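Local coordinates for protein ornithine carbamoyltransferase (Giardia intestinalis, PDB 3GRF) that probably transfers the carbamoyl group of carbamoyl phosphate to ornithine to give citrulline, or runs this reaction in reverse during arginine breakdown, at residues L129-F142 / N173-M187. Residues are numbered along the deposited sequence; the frame is centred on the assembly and turned at random.
Sequences LDDFGHPLQMVCDF and NVTYDLMRGCALLGM
One face of the Phe132 ring carries the guanidinium of Arg180 in a cation-pi contact, with NH2 centred over the ring, while CD1 of Tyr176 approaches obliquely. The planes of the Phe132 ring and the Arg180 guanidinium are 57° apart, so the guanidinium tilts onto the ring instead of stacking flat. Leu185 CD1 covers a face of the second phenyl ring, Phe142, 4.1 Å from its centroid in a CH-pi contact, and the carbonyl O of Leu178 lies in plane at that ring's edge. The contact joins the two domains of the transcarbamoylase fold: on the carbamoyl-phosphate-binding side, a loop and residues 135-142, the start of helix 135-151, pack against helix 173-185 of the ornithine-binding side, residues 135-142 crossing it at -52°. Phe142 is a knob in a hole made by Leu178, Gly181, Cys182 and Leu185. Gly181 CA comes within 3.6 Å of Phe142 CE1, and Met187, whose backbone N closes the Schellman motif by bonding to Cys182 O, adds an oblique Met-aromatic contact through SD. Met138, its chain bent at chi2 and chi3, lays its sulfur across Leu178 CD1. At the loop, Asp130 OD1 accepts from Phe132 N, an Asx turn, and also from Gly133 N. The extended chain of Arg180 brings NH1 to Asp177 OD1 in a 2.8 Å salt bridge, while its NE pairs with Glu208; these partners probably hold the guanidinium in place. Asp177 OD2 takes the amide of His134, the N-cap residue, at 2.6 Å from above the carboxylate plane. Arg180 NH1 and NH2 both grip Phe132 O end-on, and this oxygen lies in the guanidinium plane, 2.9 Å from NH1.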
loop_
_atom_site.group_PDB
_atom_site.type_symbol
_atom_site.label_atom_id
_atom_site.label_comp_id
_atom_site.label_asym_id
_atom_site.label_seq_id
_atom_site.Cartn_x
_atom_site.Cartn_y
_atom_site.Cartn_z
ATOM N N LEU A 129 7.234 -5.050 -17.120
ATOM C CA LEU A 129 7.897 -6.260 -17.601
ATOM C C LEU A 129 6.814 -7.096 -18.263
ATOM O O LEU A 129 5.762 -7.321 -17.674
ATOM C CB LEU A 129 8.586 -7.074 -16.489
ATOM C CG LEU A 129 9.191 -8.457 -16.853
ATOM C CD1 LEU A 129 10.159 -8.401 -18.031
ATOM C CD2 LEU A 129 9.903 -9.063 -15.659
ATOM N N ASP A 130 7.055 -7.531 -19.498
ATOM C CA ASP A 130 6.178 -8.505 -20.153
ATOM C C ASP A 130 7.049 -9.363 -21.033
ATOM O O ASP A 130 8.266 -9.252 -20.948
ATOM C CB ASP A 130 5.024 -7.818 -20.916
ATOM C CG ASP A 130 5.480 -6.999 -22.138
ATOM O OD1 ASP A 130 6.691 -6.811 -22.398
ATOM O OD2 ASP A 130 4.575 -6.539 -22.855
ATOM N N ASP A 131 6.447 -10.183 -21.896
ATOM C CA ASP A 131 7.210 -11.090 -22.771
ATOM C C ASP A 131 7.888 -10.432 -23.974
ATOM O O ASP A 131 8.447 -11.126 -24.820
ATOM C CB ASP A 131 6.374 -12.301 -23.199
ATOM C CG ASP A 131 5.114 -11.931 -23.966
ATOM O OD1 ASP A 131 4.394 -12.896 -24.316
ATOM O OD2 ASP A 131 4.847 -10.720 -24.212
ATOM N N PHE A 132 7.860 -9.100 -24.037
ATOM C CA PHE A 132 8.402 -8.373 -25.202
ATOM C C PHE A 132 9.411 -7.256 -24.844
ATOM O O PHE A 132 10.264 -6.912 -25.666
ATOM C CB PHE A 132 7.254 -7.819 -26.055
ATOM C CG PHE A 132 7.628 -7.514 -27.486
ATOM C CD1 PHE A 132 8.201 -8.482 -28.292
ATOM C CD2 PHE A 132 7.351 -6.253 -28.039
ATOM C CE1 PHE A 132 8.538 -8.202 -29.616
ATOM C CE2 PHE A 132 7.671 -5.957 -29.365
ATOM C CZ PHE A 132 8.260 -6.950 -30.156
ATOM N N GLY A 133 9.325 -6.706 -23.632
ATOM C CA GLY A 133 10.324 -5.735 -23.143
ATOM C C GLY A 133 10.455 -5.535 -21.637
ATOM O O GLY A 133 9.791 -6.200 -20.862
ATOM N N HIS A 134 11.306 -4.589 -21.231
ATOM C CA HIS A 134 11.506 -4.223 -19.829
ATOM C C HIS A 134 12.254 -2.901 -19.741
ATOM O O HIS A 134 13.397 -2.869 -19.283
ATOM C CB HIS A 134 12.282 -5.322 -19.063
ATOM C CG HIS A 134 12.159 -5.212 -17.570
ATOM N ND1 HIS A 134 12.835 -6.038 -16.688
ATOM C CD2 HIS A 134 11.460 -4.340 -16.808
ATOM C CE1 HIS A 134 12.546 -5.682 -15.451
ATOM N NE2 HIS A 134 11.706 -4.663 -15.499
ATOM N N PRO A 135 11.598 -1.812 -20.177
ATOM C CA PRO A 135 12.219 -0.514 -20.412
ATOM C C PRO A 135 12.679 0.178 -19.149
ATOM O O PRO A 135 13.605 0.996 -19.215
ATOM C CB PRO A 135 11.125 0.295 -21.130
ATOM C CG PRO A 135 9.801 -0.410 -20.796
ATOM C CD PRO A 135 10.153 -1.834 -20.497
ATOM N N LEU A 136 12.033 -0.119 -18.014
ATOM C CA LEU A 136 12.476 0.397 -16.701
ATOM C C LEU A 136 13.847 -0.138 -16.319
ATOM O O LEU A 136 14.692 0.566 -15.751
ATOM C CB LEU A 136 11.461 0.030 -15.613
ATOM C CG LEU A 136 10.094 0.724 -15.648
ATOM C CD1 LEU A 136 9.106 0.034 -14.651
ATOM C CD2 LEU A 136 10.271 2.167 -15.335
ATOM N N GLN A 137 14.060 -1.410 -16.633
ATOM C CA GLN A 137 15.358 -2.059 -16.488
ATOM C C GLN A 137 16.313 -1.434 -17.490
ATOM O O GLN A 137 17.485 -1.279 -17.189
ATOM C CB GLN A 137 15.224 -3.576 -16.802
ATOM C CG GLN A 137 16.483 -4.463 -16.464
ATOM C CD GLN A 137 16.835 -4.471 -14.976
ATOM O OE1 GLN A 137 16.058 -4.909 -14.183
ATOM N NE2 GLN A 137 17.985 -3.915 -14.606
ATOM N N MET A 138 15.835 -1.087 -18.696
ATOM C CA MET A 138 16.769 -0.599 -19.723
ATOM C C MET A 138 17.345 0.725 -19.285
ATOM O O MET A 138 18.550 0.885 -19.302
ATOM C CB MET A 138 16.159 -0.493 -21.143
ATOM C CG MET A 138 15.790 -1.821 -21.761
ATOM S SD MET A 138 17.114 -3.068 -21.824
ATOM C CE MET A 138 16.910 -3.885 -20.266
ATOM N N VAL A 139 16.511 1.646 -18.833
ATOM C CA VAL A 139 17.054 2.931 -18.336
ATOM C C VAL A 139 18.032 2.696 -17.155
ATOM O O VAL A 139 19.012 3.431 -16.994
ATOM C CB VAL A 139 15.962 3.884 -17.846
ATOM C CG1 VAL A 139 16.580 5.279 -17.482
ATOM C CG2 VAL A 139 14.883 4.013 -18.884
ATOM N N CYS A 140 17.767 1.650 -16.364
ATOM C CA CYS A 140 18.588 1.266 -15.220
ATOM C C CYS A 140 19.963 0.863 -15.650
ATOM O O CYS A 140 20.964 1.399 -15.199
ATOM C CB CYS A 140 17.960 0.065 -14.514
ATOM S SG CYS A 140 18.938 -0.393 -13.058
ATOM N N ASP A 141 20.007 -0.119 -16.535
ATOM C CA ASP A 141 21.258 -0.704 -17.030
ATOM C C ASP A 141 22.156 0.247 -17.816
ATOM O O ASP A 141 23.338 0.378 -17.527
ATOM C CB ASP A 141 20.895 -1.908 -17.870
ATOM C CG ASP A 141 20.215 -2.990 -17.048
ATOM O OD1 ASP A 141 19.546 -3.889 -17.617
ATOM O OD2 ASP A 141 20.365 -2.930 -15.819
ATOM N N PHE A 142 21.598 0.970 -18.776
ATOM C CA PHE A 142 22.446 1.918 -19.499
ATOM C C PHE A 142 22.924 3.071 -18.624
ATOM O O PHE A 142 24.060 3.521 -18.743
ATOM C CB PHE A 142 21.769 2.372 -20.784
ATOM C CG PHE A 142 21.548 1.255 -21.732
ATOM C CD1 PHE A 142 20.266 0.726 -21.920
ATOM C CD2 PHE A 142 22.630 0.666 -22.395
ATOM C CE1 PHE A 142 20.063 -0.309 -22.783
ATOM C CE2 PHE A 142 22.420 -0.398 -23.298
ATOM C CZ PHE A 142 21.131 -0.875 -23.466
ATOM N N ASN A 173 12.637 -11.278 -23.553
ATOM C CA ASN A 173 12.195 -9.890 -23.524
ATOM C C ASN A 173 13.264 -8.912 -23.042
ATOM O O ASN A 173 13.289 -7.747 -23.458
ATOM C CB ASN A 173 10.932 -9.794 -22.672
ATOM C CG ASN A 173 11.199 -9.922 -21.191
ATOM O OD1 ASN A 173 11.617 -10.967 -20.707
ATOM N ND2 ASN A 173 10.956 -8.839 -20.455
ATOM N N VAL A 174 14.125 -9.390 -22.142
ATOM C CA VAL A 174 15.238 -8.587 -21.614
ATOM C C VAL A 174 16.298 -8.390 -22.704
ATOM O O VAL A 174 16.776 -7.284 -22.901
ATOM C CB VAL A 174 15.782 -9.152 -20.230
ATOM C CG1 VAL A 174 17.261 -8.804 -19.987
ATOM C CG2 VAL A 174 14.921 -8.625 -19.038
ATOM N N THR A 175 16.657 -9.458 -23.430
ATOM C CA THR A 175 17.585 -9.411 -24.563
ATOM C C THR A 175 17.040 -8.508 -25.673
ATOM O O THR A 175 17.775 -7.660 -26.153
ATOM C CB THR A 175 17.842 -10.810 -25.138
ATOM O OG1 THR A 175 18.033 -11.721 -24.048
ATOM C CG2 THR A 175 19.066 -10.831 -26.045
ATOM N N TYR A 176 15.760 -8.677 -26.034
ATOM C CA TYR A 176 15.064 -7.771 -26.968
ATOM C C TYR A 176 15.257 -6.327 -26.607
ATOM O O TYR A 176 15.638 -5.513 -27.440
ATOM C CB TYR A 176 13.565 -8.061 -27.015
ATOM C CG TYR A 176 13.244 -9.461 -27.534
ATOM C CD1 TYR A 176 11.946 -9.939 -27.509
ATOM C CD2 TYR A 176 14.265 -10.308 -28.017
ATOM C CE1 TYR A 176 11.638 -11.244 -27.961
ATOM C CE2 TYR A 176 13.968 -11.634 -28.495
ATOM C CZ TYR A 176 12.662 -12.073 -28.461
ATOM O OH TYR A 176 12.368 -13.356 -28.918
ATOM N N ASP A 177 14.974 -5.988 -25.367
ATOM C CA ASP A 177 15.037 -4.564 -25.001
ATOM C C ASP A 177 16.484 -4.046 -24.886
ATOM O O ASP A 177 16.726 -2.860 -25.121
ATOM C CB ASP A 177 14.196 -4.314 -23.721
ATOM C CG ASP A 177 13.122 -3.243 -23.893
ATOM O OD1 ASP A 177 12.884 -2.723 -25.001
ATOM O OD2 ASP A 177 12.503 -2.904 -22.881
ATOM N N LEU A 178 17.477 -4.920 -24.547
ATOM C CA LEU A 178 18.930 -4.532 -24.508
ATOM C C LEU A 178 19.384 -4.249 -25.948
ATOM O O LEU A 178 20.070 -3.250 -26.188
ATOM C CB LEU A 178 19.784 -5.665 -23.895
ATOM C CG LEU A 178 20.482 -5.499 -22.526
ATOM C CD1 LEU A 178 20.158 -4.148 -21.882
ATOM C CD2 LEU A 178 20.083 -6.636 -21.582
ATOM N N MET A 179 19.016 -5.127 -26.879
ATOM C CA MET A 179 19.340 -4.914 -28.288
ATOM C C MET A 179 18.800 -3.572 -28.760
ATOM O O MET A 179 19.524 -2.811 -29.426
ATOM C CB MET A 179 18.747 -6.030 -29.140
ATOM C CG MET A 179 19.382 -7.430 -28.897
ATOM S SD MET A 179 18.314 -8.754 -29.547
ATOM C CE MET A 179 18.329 -8.407 -31.297
ATOM N N ARG A 180 17.541 -3.272 -28.424
ATOM C CA ARG A 180 16.951 -1.951 -28.750
ATOM C C ARG A 180 17.709 -0.777 -28.110
ATOM O O ARG A 180 17.881 0.259 -28.757
ATOM C CB ARG A 180 15.460 -1.868 -28.373
ATOM C CG ARG A 180 14.471 -2.801 -29.158
ATOM C CD ARG A 180 13.106 -2.855 -28.446
ATOM N NE ARG A 180 12.271 -4.026 -28.856
ATOM C CZ ARG A 180 11.659 -4.866 -28.015
ATOM N NH1 ARG A 180 11.789 -4.722 -26.706
ATOM N NH2 ARG A 180 10.930 -5.882 -28.476
ATOM N N GLY A 181 18.093 -0.897 -26.828
ATOM C CA GLY A 181 18.824 0.192 -26.144
ATOM C C GLY A 181 20.155 0.449 -26.842
ATOM O O GLY A 181 20.506 1.587 -27.122
ATOM N N CYS A 182 20.882 -0.624 -27.141
ATOM C CA CYS A 182 22.153 -0.560 -27.837
ATOM C C CYS A 182 21.951 0.098 -29.206
ATOM O O CYS A 182 22.694 0.966 -29.579
ATOM C CB CYS A 182 22.710 -1.963 -28.103
ATOM S SG CYS A 182 23.500 -2.853 -26.792
ATOM N N ALA A 183 20.998 -0.375 -29.991
ATOM C CA ALA A 183 20.774 0.204 -31.313
ATOM C C ALA A 183 20.568 1.713 -31.215
ATOM O O ALA A 183 21.108 2.458 -32.016
ATOM C CB ALA A 183 19.577 -0.406 -31.909
ATOM N N LEU A 184 19.727 2.113 -30.250
ATOM C CA LEU A 184 19.321 3.495 -29.952
ATOM C C LEU A 184 20.543 4.337 -29.587
ATOM O O LEU A 184 20.683 5.472 -30.027
ATOM C CB LEU A 184 18.312 3.499 -28.752
ATOM C CG LEU A 184 16.923 4.158 -28.858
ATOM C CD1 LEU A 184 16.445 4.225 -30.301
ATOM C CD2 LEU A 184 15.912 3.403 -28.009
ATOM N N LEU A 185 21.416 3.719 -28.769
ATOM C CA LEU A 185 22.600 4.405 -28.250
ATOM C C LEU A 185 23.850 4.260 -29.137
ATOM O O LEU A 185 24.844 4.941 -28.911
ATOM C CB LEU A 185 22.878 3.998 -26.773
ATOM C CG LEU A 185 21.812 4.496 -25.770
ATOM C CD1 LEU A 185 22.019 3.780 -24.454
ATOM C CD2 LEU A 185 21.897 6.059 -25.485
ATOM N N GLY A 186 23.780 3.399 -30.153
ATOM C CA GLY A 186 24.842 3.295 -31.145
ATOM C C GLY A 186 25.972 2.421 -30.658
ATOM O O GLY A 186 27.148 2.651 -30.979
ATOM N N MET A 187 25.608 1.380 -29.909
ATOM C CA MET A 187 26.571 0.429 -29.390
ATOM C C MET A 187 26.672 -0.789 -30.275
ATOM O O MET A 187 25.701 -1.224 -30.922
ATOM C CB MET A 187 26.178 0.009 -27.954
ATOM C CG MET A 187 26.268 1.140 -26.958
ATOM S SD MET A 187 25.344 0.990 -25.434
ATOM C CE MET A 187 26.425 -0.202 -24.608
#